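Local coordinates for probable transcriptional regulator (Pseudomonas aeruginosa, PDB 2ESN), which probably regulates transcription as a LysR-type DNA-binding protein, joining an N-terminal helix-turn-helix region to a ligand-binding-type domain whose effector is not known, at residues D109-F113 with P234-A238; D176-A182 with L249-H255; I216-L220 with F273-P277. One frame throughout, in Å; residues are numbered along the deposited sequence.

Contact 1 of 3, residues D109-F113 with P234-A238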
loop_
_atom_site.group_PDB
_atom_site.type_symbol
_atom_site.label_atom_id
_atom_site.label_comp_id
_atom_site.label_asym_id
_atom_site.label_seq_id
_atom_site.Cartn_x
_atom_site.Cartn_y
_atom_site.Cartn_z
ATOM N N ASP C 109 -14.135 -18.018 -9.377
ATOM C CA ASP C 109 -15.329 -18.823 -9.231
ATOM C C ASP C 109 -15.152 -20.154 -9.982
ATOM O O ASP C 109 -15.525 -21.181 -9.481
ATOM C CB ASP C 109 -16.602 -18.052 -9.619
ATOM C CG ASP C 109 -16.941 -18.186 -11.081
ATOM O OD1 ASP C 109 -16.001 -18.060 -11.905
ATOM O OD2 ASP C 109 -18.120 -18.473 -11.377
ATOM N N TYR C 110 -14.528 -20.164 -11.146
ATOM C CA TYR C 110 -14.389 -21.433 -11.855
ATOM C C TYR C 110 -13.532 -22.446 -11.115
ATOM O O TYR C 110 -13.898 -23.588 -11.015
ATOM C CB TYR C 110 -13.933 -21.281 -13.320
ATOM C CG TYR C 110 -13.759 -22.624 -13.938
ATOM C CD1 TYR C 110 -14.801 -23.504 -13.976
ATOM C CD2 TYR C 110 -12.545 -23.025 -14.478
ATOM C CE1 TYR C 110 -14.691 -24.776 -14.516
ATOM C CE2 TYR C 110 -12.421 -24.302 -15.036
ATOM C CZ TYR C 110 -13.501 -25.177 -15.010
ATOM O OH TYR C 110 -13.419 -26.488 -15.486
ATOM N N THR C 111 -12.386 -22.041 -10.596
ATOM C CA THR C 111 -11.467 -22.978 -9.994
ATOM C C THR C 111 -11.992 -23.383 -8.597
ATOM O O THR C 111 -11.789 -24.496 -8.150
ATOM C CB THR C 111 -9.987 -22.423 -9.959
ATOM O OG1 THR C 111 -9.957 -21.131 -9.328
ATOM C CG2 THR C 111 -9.341 -22.336 -11.376
ATOM N N ALA C 112 -12.667 -22.491 -7.912
ATOM C CA ALA C 112 -13.348 -22.879 -6.661
ATOM C C ALA C 112 -14.398 -23.973 -6.947
ATOM O O ALA C 112 -14.472 -25.005 -6.258
ATOM C CB ALA C 112 -13.990 -21.635 -5.997
ATOM N N PHE C 113 -15.183 -23.750 -8.000
ATOM C CA PHE C 113 -16.142 -24.738 -8.434
ATOM C C PHE C 113 -15.525 -26.068 -8.793
ATOM O O PHE C 113 -16.116 -27.133 -8.459
ATOM C CB PHE C 113 -16.978 -24.182 -9.624
ATOM C CG PHE C 113 -17.618 -25.266 -10.486
ATOM C CD1 PHE C 113 -18.844 -25.821 -10.158
ATOM C CD2 PHE C 113 -16.972 -25.740 -11.612
ATOM C CE1 PHE C 113 -19.410 -26.804 -10.990
ATOM C CE2 PHE C 113 -17.510 -26.719 -12.400
ATOM C CZ PHE C 113 -18.756 -27.246 -12.104
ATOM N N PRO C 234 -16.520 -11.491 -14.348
ATOM C CA PRO C 234 -15.440 -12.322 -13.838
ATOM C C PRO C 234 -15.883 -13.756 -13.502
ATOM O O PRO C 234 -15.023 -14.617 -13.233
ATOM C CB PRO C 234 -15.023 -11.560 -12.543
ATOM C CG PRO C 234 -15.970 -10.407 -12.392
ATOM C CD PRO C 234 -17.087 -10.590 -13.315
ATOM N N THR C 235 -17.196 -14.017 -13.500
ATOM C CA THR C 235 -17.796 -15.291 -13.044
ATOM C C THR C 235 -18.285 -16.117 -14.254
ATOM O O THR C 235 -19.246 -15.686 -14.907
ATOM C CB THR C 235 -19.214 -15.044 -12.441
ATOM O OG1 THR C 235 -19.420 -13.717 -11.957
ATOM C CG2 THR C 235 -19.713 -16.088 -11.577
ATOM N N VAL C 236 -17.742 -17.324 -14.457
ATOM C CA VAL C 236 -18.240 -18.335 -15.401
ATOM C C VAL C 236 -19.652 -18.810 -15.049
ATOM O O VAL C 236 -20.521 -18.937 -15.928
ATOM C CB VAL C 236 -17.310 -19.568 -15.456
ATOM C CG1 VAL C 236 -17.656 -20.483 -16.654
ATOM C CG2 VAL C 236 -15.976 -19.130 -15.693
ATOM N N LEU C 237 -19.922 -19.023 -13.749
ATOM C CA LEU C 237 -21.164 -19.646 -13.407
ATOM C C LEU C 237 -22.323 -18.678 -13.597
ATOM O O LEU C 237 -23.339 -19.076 -14.141
ATOM C CB LEU C 237 -21.130 -20.309 -12.008
ATOM C CG LEU C 237 -20.154 -21.457 -11.734
ATOM C CD1 LEU C 237 -20.357 -21.960 -10.244
ATOM C CD2 LEU C 237 -20.244 -22.604 -12.756
ATOM N N ALA C 238 -22.176 -17.422 -13.195
ATOM C CA ALA C 238 -23.205 -16.449 -13.537
ATOM C C ALA C 238 -23.309 -16.290 -15.071
ATOM O O ALA C 238 -24.393 -16.043 -15.572
ATOM C CB ALA C 238 -22.959 -15.114 -12.863
HETATM O O HOH W 1 -14.027 -15.404 -10.675
#

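Contact 2 of 3, residues D176-A182 with L249-H255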
loop_
_atom_site.group_PDB
_atom_site.type_symbol
_atom_site.label_atom_id
_atom_site.label_comp_id
_atom_site.label_asym_id
_atom_site.label_seq_id
_atom_site.Cartn_x
_atom_site.Cartn_y
_atom_site.Cartn_z
ATOM N N ASP C 176 -9.152 -30.168 -19.238
ATOM C CA ASP C 176 -10.514 -30.041 -19.806
ATOM C C ASP C 176 -10.431 -29.244 -21.134
ATOM O O ASP C 176 -9.352 -28.806 -21.543
ATOM C CB ASP C 176 -11.440 -29.318 -18.787
ATOM C CG ASP C 176 -12.963 -29.406 -19.103
ATOM O OD1 ASP C 176 -13.520 -30.425 -19.607
ATOM O OD2 ASP C 176 -13.620 -28.435 -18.712
ATOM N N ARG C 177 -11.568 -29.043 -21.788
ATOM C CA ARG C 177 -11.619 -28.191 -22.967
ATOM C C ARG C 177 -12.725 -27.125 -22.861
ATOM O O ARG C 177 -13.616 -27.199 -21.975
ATOM C CB ARG C 177 -11.815 -29.072 -24.201
ATOM C CG ARG C 177 -13.031 -30.022 -24.114
ATOM C CD ARG C 177 -13.074 -30.941 -25.347
ATOM N NE ARG C 177 -14.454 -31.373 -25.649
ATOM C CZ ARG C 177 -15.053 -32.459 -25.143
ATOM N NH1 ARG C 177 -14.429 -33.274 -24.278
ATOM N NH2 ARG C 177 -16.311 -32.718 -25.487
ATOM N N TYR C 178 -12.628 -26.125 -23.725
ATOM C CA TYR C 178 -13.676 -25.118 -23.914
ATOM C C TYR C 178 -14.730 -25.575 -24.921
ATOM O O TYR C 178 -14.414 -26.317 -25.859
ATOM C CB TYR C 178 -13.103 -23.812 -24.419
ATOM C CG TYR C 178 -12.534 -22.946 -23.324
ATOM C CD1 TYR C 178 -11.360 -23.316 -22.671
ATOM C CD2 TYR C 178 -13.167 -21.756 -22.932
ATOM C CE1 TYR C 178 -10.843 -22.538 -21.611
ATOM C CE2 TYR C 178 -12.647 -20.943 -21.921
ATOM C CZ TYR C 178 -11.484 -21.348 -21.260
ATOM O OH TYR C 178 -10.960 -20.593 -20.232
ATOM N N VAL C 179 -15.981 -25.143 -24.694
ATOM C CA VAL C 179 -17.044 -25.360 -25.617
ATOM C C VAL C 179 -17.804 -24.032 -25.754
ATOM O O VAL C 179 -17.557 -23.138 -24.992
ATOM C CB VAL C 179 -17.992 -26.510 -25.167
ATOM C CG1 VAL C 179 -17.285 -27.851 -25.217
ATOM C CG2 VAL C 179 -18.640 -26.242 -23.754
ATOM N N VAL C 180 -18.662 -23.930 -26.774
ATOM C CA VAL C 180 -19.525 -22.790 -27.081
ATOM C C VAL C 180 -20.880 -23.216 -26.541
ATOM O O VAL C 180 -21.353 -24.324 -26.817
ATOM C CB VAL C 180 -19.597 -22.502 -28.604
ATOM C CG1 VAL C 180 -20.607 -21.372 -28.914
ATOM C CG2 VAL C 180 -18.203 -22.068 -29.095
ATOM N N VAL C 181 -21.462 -22.306 -25.762
ATOM C CA VAL C 181 -22.688 -22.479 -25.084
ATOM C C VAL C 181 -23.649 -21.438 -25.628
ATOM O O VAL C 181 -23.241 -20.308 -25.853
ATOM C CB VAL C 181 -22.397 -22.192 -23.559
ATOM C CG1 VAL C 181 -23.640 -21.957 -22.811
ATOM C CG2 VAL C 181 -21.485 -23.319 -22.935
ATOM N N ALA C 182 -24.907 -21.838 -25.887
ATOM C CA ALA C 182 -26.010 -20.919 -26.226
ATOM C C ALA C 182 -27.203 -21.362 -25.451
ATOM O O ALA C 182 -27.228 -22.492 -25.004
ATOM C CB ALA C 182 -26.343 -21.015 -27.682
ATOM N N LEU C 249 -23.598 -15.776 -27.040
ATOM C CA LEU C 249 -22.806 -16.958 -26.961
ATOM C C LEU C 249 -21.699 -16.816 -25.890
ATOM O O LEU C 249 -21.225 -15.697 -25.624
ATOM C CB LEU C 249 -22.205 -17.228 -28.334
ATOM C CG LEU C 249 -23.226 -17.426 -29.493
ATOM C CD1 LEU C 249 -22.488 -17.860 -30.742
ATOM C CD2 LEU C 249 -24.234 -18.512 -29.109
ATOM N N LEU C 250 -21.288 -17.937 -25.290
ATOM C CA LEU C 250 -20.280 -17.925 -24.268
ATOM C C LEU C 250 -19.342 -19.063 -24.578
ATOM O O LEU C 250 -19.792 -20.162 -24.863
ATOM C CB LEU C 250 -20.899 -18.089 -22.861
ATOM C CG LEU C 250 -19.933 -18.475 -21.702
ATOM C CD1 LEU C 250 -19.036 -17.268 -21.303
ATOM C CD2 LEU C 250 -20.717 -18.962 -20.464
ATOM N N THR C 251 -18.042 -18.824 -24.524
ATOM C CA THR C 251 -17.067 -19.916 -24.814
ATOM C C THR C 251 -16.386 -20.228 -23.463
ATOM O O THR C 251 -15.665 -19.374 -22.927
ATOM C CB THR C 251 -16.046 -19.486 -25.897
ATOM O OG1 THR C 251 -16.773 -18.858 -27.002
ATOM C CG2 THR C 251 -15.161 -20.719 -26.321
ATOM N N ALA C 252 -16.692 -21.405 -22.901
ATOM C CA ALA C 252 -16.538 -21.658 -21.462
ATOM C C ALA C 252 -15.955 -23.043 -21.270
ATOM O O ALA C 252 -16.164 -23.905 -22.101
ATOM C CB ALA C 252 -17.923 -21.687 -20.760
ATOM N N PRO C 253 -15.314 -23.269 -20.119
ATOM C CA PRO C 253 -14.962 -24.598 -19.735
ATOM C C PRO C 253 -16.140 -25.556 -19.758
ATOM O O PRO C 253 -17.212 -25.283 -19.150
ATOM C CB PRO C 253 -14.422 -24.436 -18.303
ATOM C CG PRO C 253 -13.975 -22.928 -18.227
ATOM C CD PRO C 253 -14.930 -22.230 -19.131
ATOM N N ARG C 254 -15.906 -26.695 -20.409
ATOM C CA ARG C 254 -16.891 -27.774 -20.522
ATOM C C ARG C 254 -17.360 -28.365 -19.170
ATOM O O ARG C 254 -18.562 -28.592 -18.926
ATOM C CB ARG C 254 -16.404 -28.842 -21.504
ATOM C CG ARG C 254 -17.486 -29.926 -21.821
ATOM C CD ARG C 254 -16.851 -31.062 -22.633
ATOM N NE ARG C 254 -17.808 -32.131 -23.011
ATOM C CZ ARG C 254 -18.047 -33.291 -22.341
ATOM N NH1 ARG C 254 -18.928 -34.165 -22.808
ATOM N NH2 ARG C 254 -17.460 -33.596 -21.183
ATOM N N HIS C 255 -16.433 -28.540 -18.241
ATOM C CA HIS C 255 -16.795 -29.060 -16.948
ATOM C C HIS C 255 -17.860 -28.182 -16.328
ATOM O O HIS C 255 -18.782 -28.702 -15.748
ATOM C CB HIS C 255 -15.546 -29.056 -16.030
ATOM C CG HIS C 255 -15.745 -29.764 -14.706
ATOM N ND1 HIS C 255 -16.096 -31.099 -14.612
ATOM C CD2 HIS C 255 -15.579 -29.329 -13.434
ATOM C CE1 HIS C 255 -16.154 -31.445 -13.340
ATOM N NE2 HIS C 255 -15.860 -30.383 -12.605
HETATM O O HOH W 2 -15.824 -31.624 -19.294
#

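Contact 3 of 3, residues I216-L220 with F273-P277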
loop_
_atom_site.group_PDB
_atom_site.type_symbol
_atom_site.label_atom_id
_atom_site.label_comp_id
_atom_site.label_asym_id
_atom_site.label_seq_id
_atom_site.Cartn_x
_atom_site.Cartn_y
_atom_site.Cartn_z
ATOM N N ILE C 216 -10.154 -16.301 -25.058
ATOM C CA ILE C 216 -10.566 -16.585 -26.442
ATOM C C ILE C 216 -10.304 -15.421 -27.407
ATOM O O ILE C 216 -10.097 -15.632 -28.596
ATOM C CB ILE C 216 -12.051 -17.029 -26.469
ATOM C CG1 ILE C 216 -12.268 -18.149 -25.451
ATOM C CG2 ILE C 216 -12.504 -17.402 -27.908
ATOM C CD1 ILE C 216 -11.546 -19.486 -25.783
ATOM N N ASP C 217 -10.376 -14.185 -26.911
ATOM C CA ASP C 217 -10.173 -13.007 -27.763
ATOM C C ASP C 217 -8.728 -12.946 -28.205
ATOM O O ASP C 217 -8.443 -12.702 -29.369
ATOM C CB ASP C 217 -10.524 -11.715 -27.024
ATOM C CG ASP C 217 -11.992 -11.586 -26.754
ATOM O OD1 ASP C 217 -12.348 -11.414 -25.567
ATOM O OD2 ASP C 217 -12.808 -11.708 -27.711
ATOM N N ARG C 218 -7.839 -13.107 -27.236
ATOM C CA ARG C 218 -6.407 -13.311 -27.466
ATOM C C ARG C 218 -6.226 -14.380 -28.553
ATOM O O ARG C 218 -5.709 -14.068 -29.629
ATOM C CB ARG C 218 -5.732 -13.711 -26.143
ATOM C CG ARG C 218 -4.900 -12.586 -25.440
ATOM C CD ARG C 218 -4.672 -12.841 -23.907
ATOM N NE ARG C 218 -5.712 -12.114 -23.203
ATOM C CZ ARG C 218 -6.546 -12.569 -22.257
ATOM N NH1 ARG C 218 -6.447 -13.793 -21.729
ATOM N NH2 ARG C 218 -7.452 -11.716 -21.788
ATOM N N LEU C 219 -6.687 -15.611 -28.288
ATOM C CA LEU C 219 -6.682 -16.697 -29.282
ATOM C C LEU C 219 -7.242 -16.359 -30.675
ATOM O O LEU C 219 -6.655 -16.763 -31.690
ATOM C CB LEU C 219 -7.387 -17.965 -28.723
ATOM C CG LEU C 219 -7.550 -19.298 -29.499
ATOM C CD1 LEU C 219 -8.417 -20.263 -28.759
ATOM C CD2 LEU C 219 -8.249 -19.109 -30.789
ATOM N N LEU C 220 -8.399 -15.676 -30.742
ATOM C CA LEU C 220 -9.096 -15.448 -32.022
ATOM C C LEU C 220 -8.343 -14.410 -32.837
ATOM O O LEU C 220 -8.282 -14.496 -34.062
ATOM C CB LEU C 220 -10.526 -14.933 -31.809
ATOM C CG LEU C 220 -11.655 -15.939 -31.506
ATOM C CD1 LEU C 220 -12.935 -15.184 -31.174
ATOM C CD2 LEU C 220 -11.851 -16.831 -32.726
ATOM N N PHE C 273 -13.499 -23.315 -34.178
ATOM C CA PHE C 273 -12.097 -22.962 -34.401
ATOM C C PHE C 273 -11.299 -23.754 -33.370
ATOM O O PHE C 273 -11.876 -24.387 -32.461
ATOM C CB PHE C 273 -11.864 -21.439 -34.265
ATOM C CG PHE C 273 -12.491 -20.828 -33.056
ATOM C CD1 PHE C 273 -11.747 -20.612 -31.892
ATOM C CD2 PHE C 273 -13.819 -20.423 -33.069
ATOM C CE1 PHE C 273 -12.336 -20.041 -30.747
ATOM C CE2 PHE C 273 -14.422 -19.840 -31.912
ATOM C CZ PHE C 273 -13.690 -19.670 -30.757
ATOM N N ASP C 274 -9.979 -23.737 -33.504
ATOM C CA ASP C 274 -9.119 -24.578 -32.666
ATOM C C ASP C 274 -8.878 -23.860 -31.356
ATOM O O ASP C 274 -8.439 -22.716 -31.374
ATOM C CB ASP C 274 -7.736 -24.837 -33.343
ATOM C CG ASP C 274 -7.851 -25.585 -34.682
ATOM O OD1 ASP C 274 -8.813 -26.391 -34.846
ATOM O OD2 ASP C 274 -6.961 -25.360 -35.568
ATOM N N ILE C 275 -9.118 -24.543 -30.237
ATOM C CA ILE C 275 -8.718 -24.027 -28.913
ATOM C C ILE C 275 -7.938 -25.102 -28.212
ATOM O O ILE C 275 -8.427 -26.203 -28.082
ATOM C CB ILE C 275 -9.956 -23.681 -28.013
ATOM C CG1 ILE C 275 -10.986 -22.824 -28.772
ATOM C CG2 ILE C 275 -9.495 -22.945 -26.756
ATOM C CD1 ILE C 275 -12.471 -22.804 -28.096
ATOM N N PRO C 276 -6.684 -24.821 -27.789
ATOM C CA PRO C 276 -6.012 -25.807 -26.910
ATOM C C PRO C 276 -6.824 -26.211 -25.655
ATOM O O PRO C 276 -7.507 -25.360 -25.072
ATOM C CB PRO C 276 -4.718 -25.100 -26.472
ATOM C CG PRO C 276 -4.611 -23.786 -27.256
ATOM C CD PRO C 276 -5.811 -23.681 -28.169
ATOM N N PRO C 277 -6.719 -27.491 -25.243
ATOM C CA PRO C 277 -7.242 -27.987 -24.001
ATOM C C PRO C 277 -6.573 -27.124 -22.981
ATOM O O PRO C 277 -5.501 -26.577 -23.246
ATOM C CB PRO C 277 -6.680 -29.422 -23.905
ATOM C CG PRO C 277 -6.497 -29.836 -25.381
ATOM C CD PRO C 277 -5.992 -28.539 -26.000
#

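Contact 1 of 3, residues D109-F113 with P234-A238
Asp109, at the N-terminal end of helix 109-126, directs its carboxylate at two successive amides in the first turn of helix 236-244. Val236 N donates to Asp109 OD1 at 3.2 Å, with a bend at the hydrogen (149°), and reaches the syn side of that oxygen from 25° out of the carboxylate plane. Leu237 N lies 3.0 Å from Asp109 OD2 and makes the straighter bond, although the place of OD2 is less sure because it sits too close to a neighbouring atom in the model. With CG between the backbone N and carbonyl carbon of Asp109 (chi1 89°), the carboxylate is carried across to these amides. Thr235, the N-cap residue, makes no capping bond with its own side chain, and a carboxylate from a helix more than a hundred residues earlier in the chain meets the amides instead. The positive end of the helix dipole would be expected to stabilise the charge on Asp109.

A water extends the polar link to the backbone: it accepts from Asp109 N at 2.9 Å and donates to Pro234 O at 2.9 Å.

Both segments belong to the LysR substrate-binding domain, of the two-lobed periplasmic-binding-protein type; here the starts of two of its helices meet in a buried spot that a second subunit also packs against.

Apolar packing flanks the polar centre. Tyr110 CB meets Val236 CG2 at 3.8 Å, while the hydroxyl of Tyr110 is hydrogen-bonded to that of Tyr278. Leu237 crosses Phe113 at about a right angle, CD2 lying over one face of the ring and CD1 4.1 Å from Phe113 CB. The second subunit adds Phe241, edge-to-face with Phe113, and its own Leu237, packed against Leu237 here.

Contact 2 of 3, residues D176-A182 with L249-H255
This is an antiparallel strand pairing (directions 147° apart) that runs on into a helix start: Tyr178-Ala182 of strand 168-183 beside strand 249-253, within the mixed sheet of the LysR substrate-binding domain. Val179 and Ala252 form one hydrogen-bonded pair, with Val179 N to Ala252 O and Ala252 N to Val179 O both 2.9 Å, and Val181 with Leu250 the next. Side chains of Val179, Val181, Leu250 and Ala252 share one sheet face, where Leu240 of helix 236-244 covers Val181 and Leu250.

Beyond Pro253, the N-cap of helix 254-264, the pairing passes to the helix amides. Arg254 N donates to Arg177 O (2.8 Å), and His255 N reaches the syn lone pair of Asp176 OD2 (2.9 Å), an oxygen also bound by Tyr278 OH. A water donating to Asp176 OD1 and accepting from Arg254 NH2 links the segments indirectly.

Arg177 and Arg254, both extended from CG to NE, run side by side: Arg254 CD lies over the centre of the Arg177 guanidinium, and the guanidinium planes are 28° apart. Like charges would be expected to cost energy, which solvent at exposed Arg177 may screen. Tyr178 lays one ring face over Pro253 N; its hydroxyl is hydrogen-bonded to Tyr157.

Contact 3 of 3, residues I216-L220 with F273-P277
Leu219 leaves helix 215-221 with CB directed at the loop segment Phe273-Pro277. CG is anti to the backbone N (chi1 -179°), which carries the branch outward to the loop, and CG itself stands 4.0 Å from Asp274 O. There the chain forks. CD1 packs against Ile275, 3.5 Å from its CG2, with the two side chains crossing at about a right angle. CD2 takes the other way, lying 4.0 Å from Phe273 CD1, and meets that ring obliquely. Both methyls thus straddle the Asp274 carbonyl between Phe273 and Ile275.

One turn of helix gives Phe273 two further partners. Leu220 CD2 sits over the ring, 3.7 Å from the centroid and 7° off its normal, a CH-pi contact, while Ile216 CG2 approaches Phe273 CZ obliquely at 3.8 Å. Tyr198 of helix 195-199 meets the same ring edge-to-face. The contact packs a short helix of the LysR substrate-binding domain on the irregular connection between strands 266-269 and 278-285.

The segments bury 251 Å² with no hydrogen bond or salt bridge across, which implies that, between these two segments, the hold comes from dispersion and the burial of apolar surface.

Overall arrangement
Along the chain the first segments come in the order 109-113, 176-182, 216-220, and their partners follow in the same order, 234-238, 249-255, 273-277. Every pair of contacts therefore crosses, and none nests. Contact 1 closes a loop of 120 residues between helices 109-126 and 236-244; contact 2 closes one of 66 within the sheet and at the start of helix 254-264; contact 3 closes one of 52, joining helix 215-221 to the loop before strand 278-285. Contact 2 is the middle piece: Tyr110 and Phe113 of contact 1 pack on His255, and Ile216 and Ile275 of contact 3 pack on Thr251. Contacts 1 and 3 stay about 10 Å apart at their nearest atoms.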